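Local atomic coordinates of putative enoyl-CoA hydratase/isomerase (Acinetobacter baumannii, PDB entry 3FDU), a protein that probably acts on enoyl-CoA thioesters as a hydratase or isomerase of the crotonase family. Residues L123-N128 against A190-T195; Q149-Q154 against A178-E183. The protein carries 4 engineered substitutions. All coordinates share one frame; numbering follows the deposited sequence.

Contact 1 of 2, residues L123-N128 against A190-T195; sequences LVFADN and ATAQAT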
ATOM      1  N   LEU A 123      -0.025  -3.915  15.664  1.00 18.24           N
ATOM      2  CA  LEU A 123       1.002  -2.887  15.957  1.00 18.57           C
ATOM      3  C   LEU A 123       2.327  -3.602  16.225  1.00 17.25           C
ATOM      4  O   LEU A 123       2.353  -4.690  16.813  1.00 16.79           O
ATOM      5  CB  LEU A 123       0.650  -2.103  17.211  1.00 18.49           C
ATOM      6  CG  LEU A 123      -0.809  -1.606  17.232  1.00 21.17           C
ATOM      7  CD1 LEU A 123      -1.126  -1.117  18.617  1.00 24.16           C
ATOM      8  CD2 LEU A 123      -0.905  -0.557  16.196  1.00 20.66           C
ATOM      9  N   VAL A 124       3.395  -2.999  15.728  1.00 17.17           N
ATOM     10  CA  VAL A 124       4.713  -3.537  15.879  1.00 16.11           C
ATOM     11  C   VAL A 124       5.685  -2.451  16.299  1.00 17.72           C
ATOM     12  O   VAL A 124       5.737  -1.376  15.658  1.00 17.29           O
ATOM     13  CB  VAL A 124       5.218  -4.122  14.556  1.00 16.28           C
ATOM     14  CG1 VAL A 124       6.626  -4.683  14.755  1.00 11.72           C
ATOM     15  CG2 VAL A 124       4.288  -5.250  14.060  1.00 17.35           C
ATOM     16  N   PHE A 125       6.418  -2.706  17.393  1.00 17.78           N
ATOM     17  CA  PHE A 125       7.452  -1.778  17.833  1.00 18.29           C
ATOM     18  C   PHE A 125       8.822  -2.462  17.737  1.00 18.45           C
ATOM     19  O   PHE A 125       8.952  -3.652  18.006  1.00 19.97           O
ATOM     20  CB  PHE A 125       7.188  -1.278  19.271  1.00 19.21           C
ATOM     21  CG  PHE A 125       5.825  -0.652  19.437  1.00 19.75           C
ATOM     22  CD1 PHE A 125       5.548   0.617  18.876  1.00 22.47           C
ATOM     23  CD2 PHE A 125       4.802  -1.342  20.096  1.00 19.25           C
ATOM     24  CE1 PHE A 125       4.252   1.204  19.020  1.00 18.90           C
ATOM     25  CE2 PHE A 125       3.549  -0.742  20.260  1.00 22.06           C
ATOM     26  CZ  PHE A 125       3.290   0.526  19.693  1.00 18.29           C
ATOM     27  N   ALA A 126       9.829  -1.722  17.317  1.00 18.95           N
ATOM     28  CA  ALA A 126      11.185  -2.297  17.254  1.00 19.55           C
ATOM     29  C   ALA A 126      12.169  -1.283  17.811  1.00 19.93           C
ATOM     30  O   ALA A 126      11.874  -0.075  17.869  1.00 19.49           O
ATOM     31  CB  ALA A 126      11.545  -2.613  15.800  1.00 18.89           C
ATOM     32  N   ASP A 127      13.352  -1.751  18.195  1.00 20.74           N
ATOM     33  CA  ASP A 127      14.424  -0.809  18.476  1.00 21.35           C
ATOM     34  C   ASP A 127      15.464  -0.943  17.348  1.00 21.36           C
ATOM     35  O   ASP A 127      15.260  -1.738  16.410  1.00 18.43           O
ATOM     36  CB  ASP A 127      15.001  -1.010  19.908  1.00 21.38           C
ATOM     37  CG  ASP A 127      15.825  -2.305  20.067  1.00 24.27           C
ATOM     38  OD1 ASP A 127      16.226  -2.942  19.041  1.00 25.80           O
ATOM     39  OD2 ASP A 127      16.108  -2.675  21.248  1.00 25.17           O
ATOM     40  N   ASN A 128      16.518  -0.114  17.405  1.00 19.44           N
ATOM     41  CA  ASN A 128      17.457  -0.010  16.301  1.00 20.56           C
ATOM     42  C   ASN A 128      18.350  -1.233  16.179  1.00 19.50           C
ATOM     43  O   ASN A 128      19.155  -1.346  15.229  1.00 20.71           O
ATOM     44  CB  ASN A 128      18.325   1.245  16.441  1.00 19.80           C
ATOM     45  CG  ASN A 128      18.729   1.837  15.078  1.00 23.64           C
ATOM     46  OD1 ASN A 128      17.990   1.744  14.091  1.00 22.47           O
ATOM     47  ND2 ASN A 128      19.858   2.545  15.060  1.00 19.55           N
ATOM     48  N   ALA A 190       9.045  -1.944  26.939  1.00 22.09           N
ATOM     49  CA  ALA A 190       8.241  -0.996  27.745  1.00 21.79           C
ATOM     50  C   ALA A 190       7.183  -0.335  26.870  1.00 21.85           C
ATOM     51  O   ALA A 190       6.052  -0.167  27.298  1.00 22.85           O
ATOM     52  CB  ALA A 190       9.150   0.116  28.425  1.00 21.78           C
ATOM     53  N   THR A 191       7.535   0.047  25.640  1.00 21.09           N
ATOM     54  CA  THR A 191       6.541   0.694  24.784  1.00 20.51           C
ATOM     55  C   THR A 191       5.380  -0.260  24.485  1.00 20.22           C
ATOM     56  O   THR A 191       4.187   0.132  24.484  1.00 20.36           O
ATOM     57  CB  THR A 191       7.138   1.171  23.437  1.00 21.05           C
ATOM     58  OG1 THR A 191       8.091   2.217  23.655  1.00 20.75           O
ATOM     59  CG2 THR A 191       6.026   1.718  22.529  1.00 20.23           C
ATOM     60  N   ALA A 192       5.709  -1.517  24.199  1.00 19.13           N
ATOM     61  CA  ALA A 192       4.670  -2.479  23.858  1.00 18.14           C
ATOM     62  C   ALA A 192       3.717  -2.658  25.071  1.00 20.24           C
ATOM     63  O   ALA A 192       2.499  -2.802  24.915  1.00 19.81           O
ATOM     64  CB  ALA A 192       5.268  -3.782  23.504  1.00 18.16           C
ATOM     65  N   GLN A 193       4.296  -2.683  26.261  1.00 20.02           N
ATOM     66  CA  GLN A 193       3.524  -2.848  27.485  1.00 20.43           C
ATOM     67  C   GLN A 193       2.662  -1.606  27.761  1.00 19.62           C
ATOM     68  O   GLN A 193       1.516  -1.778  28.119  1.00 20.19           O
ATOM     69  CB  GLN A 193       4.473  -3.173  28.684  1.00 19.68           C
ATOM     70  CG  GLN A 193       3.810  -3.016  30.065  1.00 23.10           C
ATOM     71  CD  GLN A 193       2.702  -4.060  30.332  1.00 25.54           C
ATOM     72  OE1 GLN A 193       2.685  -5.154  29.754  1.00 26.62           O
ATOM     73  NE2 GLN A 193       1.792  -3.725  31.237  1.00 27.32           N
ATOM     74  N   ALA A 194       3.187  -0.386  27.567  1.00 21.63           N
ATOM     75  CA  ALA A 194       2.364   0.837  27.814  1.00 21.79           C
ATOM     76  C   ALA A 194       1.209   0.962  26.831  1.00 21.69           C
ATOM     77  O   ALA A 194       0.104   1.441  27.170  1.00 20.21           O
ATOM     78  CB  ALA A 194       3.219   2.127  27.779  1.00 21.74           C
ATOM     79  N   THR A 195       1.477   0.579  25.581  1.00 20.33           N
ATOM     80  CA  THR A 195       0.441   0.543  24.571  1.00 19.75           C
ATOM     81  C   THR A 195      -0.614  -0.500  24.929  1.00 19.42           C
ATOM     82  O   THR A 195      -1.802  -0.225  24.813  1.00 19.44           O
ATOM     83  CB  THR A 195       1.067   0.322  23.158  1.00 20.46           C
ATOM     84  OG1 THR A 195       2.046   1.326  22.949  1.00 22.20           O
ATOM     85  CG2 THR A 195       0.070   0.517  22.034  1.00 20.16           C
TER

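Contact 2 of 2, residues Q149-Q154 against A178-E183; sequences QLLVKQ and AGLVNE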
ATOM      1  N   GLN A 149       0.615 -11.503  -0.673  1.00 18.51           N
ATOM      2  CA  GLN A 149      -0.429 -10.492  -0.790  1.00 18.41           C
ATOM      3  C   GLN A 149      -0.363  -9.415   0.293  1.00 18.48           C
ATOM      4  O   GLN A 149      -0.453  -8.234  -0.036  1.00 18.59           O
ATOM      5  CB  GLN A 149      -1.861 -11.132  -0.846  1.00 18.06           C
ATOM      6  CG  GLN A 149      -2.088 -11.910  -2.142  1.00 20.92           C
ATOM      7  CD  GLN A 149      -3.509 -12.510  -2.229  1.00 26.35           C
ATOM      8  OE1 GLN A 149      -4.437 -11.984  -1.645  1.00 24.95           O
ATOM      9  NE2 GLN A 149      -3.646 -13.615  -2.950  1.00 25.55           N
ATOM     10  N   LEU A 150      -0.200  -9.817   1.556  1.00 18.41           N
ATOM     11  CA  LEU A 150      -0.112  -8.861   2.678  1.00 18.58           C
ATOM     12  C   LEU A 150       1.099  -7.923   2.638  1.00 18.25           C
ATOM     13  O   LEU A 150       0.965  -6.730   2.966  1.00 17.85           O
ATOM     14  CB  LEU A 150      -0.146  -9.578   4.033  1.00 18.48           C
ATOM     15  CG  LEU A 150      -1.390 -10.448   4.282  1.00 22.58           C
ATOM     16  CD1 LEU A 150      -1.183 -11.141   5.644  1.00 22.76           C
ATOM     17  CD2 LEU A 150      -2.636  -9.602   4.272  1.00 22.67           C
ATOM     18  N   LEU A 151       2.268  -8.431   2.242  1.00 15.88           N
ATOM     19  CA  LEU A 151       3.446  -7.525   2.152  1.00 16.74           C
ATOM     20  C   LEU A 151       3.291  -6.573   0.942  1.00 16.14           C
ATOM     21  O   LEU A 151       3.659  -5.416   1.000  1.00 17.05           O
ATOM     22  CB  LEU A 151       4.772  -8.343   1.996  1.00 15.16           C
ATOM     23  CG  LEU A 151       6.048  -7.481   2.108  1.00 17.26           C
ATOM     24  CD1 LEU A 151       6.153  -6.788   3.489  1.00 15.48           C
ATOM     25  CD2 LEU A 151       7.336  -8.330   1.857  1.00 17.57           C
ATOM     26  N   VAL A 152       2.753  -7.056  -0.181  1.00 16.52           N
ATOM     27  CA  VAL A 152       2.501  -6.138  -1.310  1.00 17.62           C
ATOM     28  C   VAL A 152       1.539  -5.013  -0.870  1.00 18.49           C
ATOM     29  O   VAL A 152       1.708  -3.822  -1.197  1.00 19.91           O
ATOM     30  CB  VAL A 152       1.860  -6.898  -2.549  1.00 17.42           C
ATOM     31  CG1 VAL A 152       1.287  -5.893  -3.583  1.00 19.68           C
ATOM     32  CG2 VAL A 152       2.865  -7.779  -3.195  1.00 16.34           C
ATOM     33  N   LYS A 153       0.511  -5.372  -0.119  1.00 18.63           N
ATOM     34  CA  LYS A 153      -0.433  -4.339   0.375  1.00 18.97           C
ATOM     35  C   LYS A 153       0.207  -3.384   1.410  1.00 18.98           C
ATOM     36  O   LYS A 153      -0.004  -2.178   1.360  1.00 18.15           O
ATOM     37  CB  LYS A 153      -1.696  -4.995   0.956  1.00 19.83           C
ATOM     38  CG  LYS A 153      -2.635  -5.541  -0.181  1.00 22.40           C
ATOM     39  CD  LYS A 153      -3.872  -6.288   0.394  1.00 29.79           C
ATOM     40  CE  LYS A 153      -4.574  -7.073  -0.737  1.00 34.35           C
ATOM     41  NZ  LYS A 153      -5.764  -7.838  -0.238  1.00 39.56           N
ATOM     42  N   GLN A 154       0.988  -3.924   2.335  1.00 17.40           N
ATOM     43  CA  GLN A 154       1.554  -3.135   3.436  1.00 17.41           C
ATOM     44  C   GLN A 154       2.731  -2.266   2.953  1.00 17.47           C
ATOM     45  O   GLN A 154       2.867  -1.105   3.364  1.00 16.85           O
ATOM     46  CB  GLN A 154       1.987  -4.073   4.573  1.00 18.33           C
ATOM     47  CG  GLN A 154       2.678  -3.372   5.799  1.00 17.04           C
ATOM     48  CD  GLN A 154       1.784  -2.417   6.583  1.00 16.61           C
ATOM     49  OE1 GLN A 154       1.145  -2.828   7.542  1.00 18.89           O
ATOM     50  NE2 GLN A 154       1.776  -1.135   6.218  1.00 16.20           N
ATOM     51  N   ALA A 178       8.656   0.461   5.047  1.00 22.12           N
ATOM     52  CA  ALA A 178       7.851  -0.526   4.362  1.00 21.93           C
ATOM     53  C   ALA A 178       6.551  -0.816   5.151  1.00 21.22           C
ATOM     54  O   ALA A 178       5.739  -1.650   4.736  1.00 23.22           O
ATOM     55  CB  ALA A 178       8.660  -1.818   4.230  1.00 20.79           C
ATOM     56  N   GLY A 179       6.405  -0.177   6.308  1.00 19.87           N
ATOM     57  CA  GLY A 179       5.218  -0.313   7.134  1.00 20.69           C
ATOM     58  C   GLY A 179       5.096  -1.590   7.973  1.00 18.55           C
ATOM     59  O   GLY A 179       4.023  -1.871   8.504  1.00 19.70           O
ATOM     60  N   LEU A 180       6.181  -2.362   8.067  1.00 16.83           N
ATOM     61  CA  LEU A 180       6.243  -3.554   8.888  1.00 17.24           C
ATOM     62  C   LEU A 180       6.329  -3.198  10.371  1.00 17.53           C
ATOM     63  O   LEU A 180       5.921  -3.978  11.219  1.00 16.22           O
ATOM     64  CB  LEU A 180       7.482  -4.383   8.485  1.00 17.41           C
ATOM     65  CG  LEU A 180       7.377  -5.130   7.122  1.00 18.76           C
ATOM     66  CD1 LEU A 180       8.788  -5.644   6.672  1.00 19.27           C
ATOM     67  CD2 LEU A 180       6.423  -6.330   7.296  1.00 21.73           C
ATOM     68  N   VAL A 181       6.914  -2.030  10.673  1.00 17.59           N
ATOM     69  CA  VAL A 181       7.084  -1.598  12.062  1.00 18.38           C
ATOM     70  C   VAL A 181       6.320  -0.261  12.170  1.00 18.37           C
ATOM     71  O   VAL A 181       6.405   0.563  11.268  1.00 19.20           O
ATOM     72  CB  VAL A 181       8.627  -1.389  12.345  1.00 20.17           C
ATOM     73  CG1 VAL A 181       8.920  -0.452  13.479  1.00 20.08           C
ATOM     74  CG2 VAL A 181       9.374  -2.760  12.485  1.00 19.82           C
ATOM     75  N   ASN A 182       5.599  -0.032  13.265  1.00 17.87           N
ATOM     76  CA  ASN A 182       4.885   1.258  13.502  1.00 18.14           C
ATOM     77  C   ASN A 182       5.818   2.395  13.927  1.00 19.71           C
ATOM     78  O   ASN A 182       5.680   3.565  13.495  1.00 21.23           O
ATOM     79  CB  ASN A 182       3.818   1.060  14.618  1.00 16.58           C
ATOM     80  CG  ASN A 182       2.606   0.295  14.105  1.00 18.16           C
ATOM     81  OD1 ASN A 182       2.661  -0.925  13.918  1.00 16.54           O
ATOM     82  ND2 ASN A 182       1.548   1.023  13.774  1.00 19.33           N
ATOM     83  N   GLU A 183       6.767   2.069  14.800  1.00 19.56           N
ATOM     84  CA  GLU A 183       7.688   3.103  15.314  1.00 19.78           C
ATOM     85  C   GLU A 183       8.994   2.438  15.804  1.00 18.53           C
ATOM     86  O   GLU A 183       8.968   1.333  16.335  1.00 17.72           O
ATOM     87  CB  GLU A 183       6.998   3.821  16.492  1.00 19.73           C
ATOM     88  CG  GLU A 183       7.793   4.865  17.211  1.00 25.44           C
ATOM     89  CD  GLU A 183       6.952   5.591  18.300  1.00 33.29           C
ATOM     90  OE1 GLU A 183       5.780   5.203  18.539  1.00 35.58           O
ATOM     91  OE2 GLU A 183       7.465   6.538  18.927  1.00 34.54           O
TER

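Contact 1 of 2, residues L123-N128 against A190-T195
The ring of Phe125 carries the methyl of Thr191 on one face: CG2 stands 3.8 Å from the centre of the Phe125 ring and only 7° off its normal, a CH-pi contact. Two other groups approach the ring obliquely, Thr195 OG1 at 3.6 Å from Phe125 CZ and Ala192 CA at 3.9 Å from Phe125 CD2, so that three residues of the helix, spread over a turn, share one aromatic side chain. Thr191 CG2 lies anti to the backbone N, which drops the methyl onto the ring, while OG1 stays beside the backbone N and bonds to Asp187 O, just ahead of the helix. Thr195 repeats the pattern: its OG1 gives a 2.9 Å hydrogen bond to Thr191 O, an oxygen that also takes Thr195 N from the opposite face of its carbonyl plane. Both hydroxyls are thus bonded to carbonyls one turn back, and the methyls face the strand. This is alpha/beta packing of the crotonase fold: the 190-195 part of helix 188-200 runs roughly antiparallel to strand 123-126 (152°), its axis 8.8 Å away at closest. The Ala192 side chain touches Ala105, so the helix packs on strand 102-106 as well. At the start of strand 123-126, Leu123 CD1 meets Thr195 CG2 at 4.0 Å, and Ile103 packs against both Leu123 and Phe125.

Contact 2 of 2, residues Q149-Q154 against A178-E183
A Schellman motif closes helix 172-177, and the turn that follows it lies against the last turns of helix 147-155. Gly179 takes a positive phi (78°) there, a conformation that favours glycine, and the side-chain amide of Gln154 comes up against its peptide. The carbonyl oxygen of Gly179 stands almost straight above the amide plane, 3.0 Å from Gln154 CD, with Gln154 OE1 and NE2 only slightly farther off. This is a contact over the amide face and not a hydrogen bond: OE1 is an acceptor like Gly179 O, and the NE2 hydrogens point poorly. Gln154 reaches the site with CG anti to its own backbone N (chi1 177°) and a bend at chi2 (65°), which turns the amide so that its face meets Gly179 O. What fixes both polar groups comes from the second subunit, where His158 N bonds to Gln154 OE1 and His158 ND1 bonds to Gly179 O. One histidine residue of the neighbour therefore holds the amide and the carbonyl that face each other. Two backbone acceptors also come close, Gln154 O and Ala178 O at 3.2 Å, with no hydrogen bond between them, probably a mildly unfavourable approach. Deeper in, the contact turns apolar. Leu151 CD1 meets Leu180 CD2 at 3.8 Å, the two side chains slanting across one another, with Ala160 and Leu164 of helix 157-166 against Leu151 and Leu119 against Leu180. The arrangement thus joins a Schellman motif, with glycine at the C-terminal end of helix 172-177, to a subunit interface of the trimeric assembly, in keeping with the trimers built by crotonase-fold enzymes.

In the fold
Both contacts are largely buried, yet they sit on different parts of the subunit. Contact 1 joins the six-stranded sheet to helix 188-200 through an aromatic ring and methyl groups, whereas contact 2 joins a helix to a loop through leucines and polar backbone and amide groups. Both reach the second subunit, contact 1 by packing of Leu123 and Val124, contact 2 by hydrogen bonds as well, among them Asn182 to Glu162 of that subunit. Their centres are about 16 Å apart, but the segments meet: Val124 O and Asn182 N are 2.7 Å apart, a probable hydrogen bond, and Asn182 OD1 accepts from Val124 N. Asn182 thus pairs with strand 123-126 just ahead of strand 183-184, its parallel neighbour.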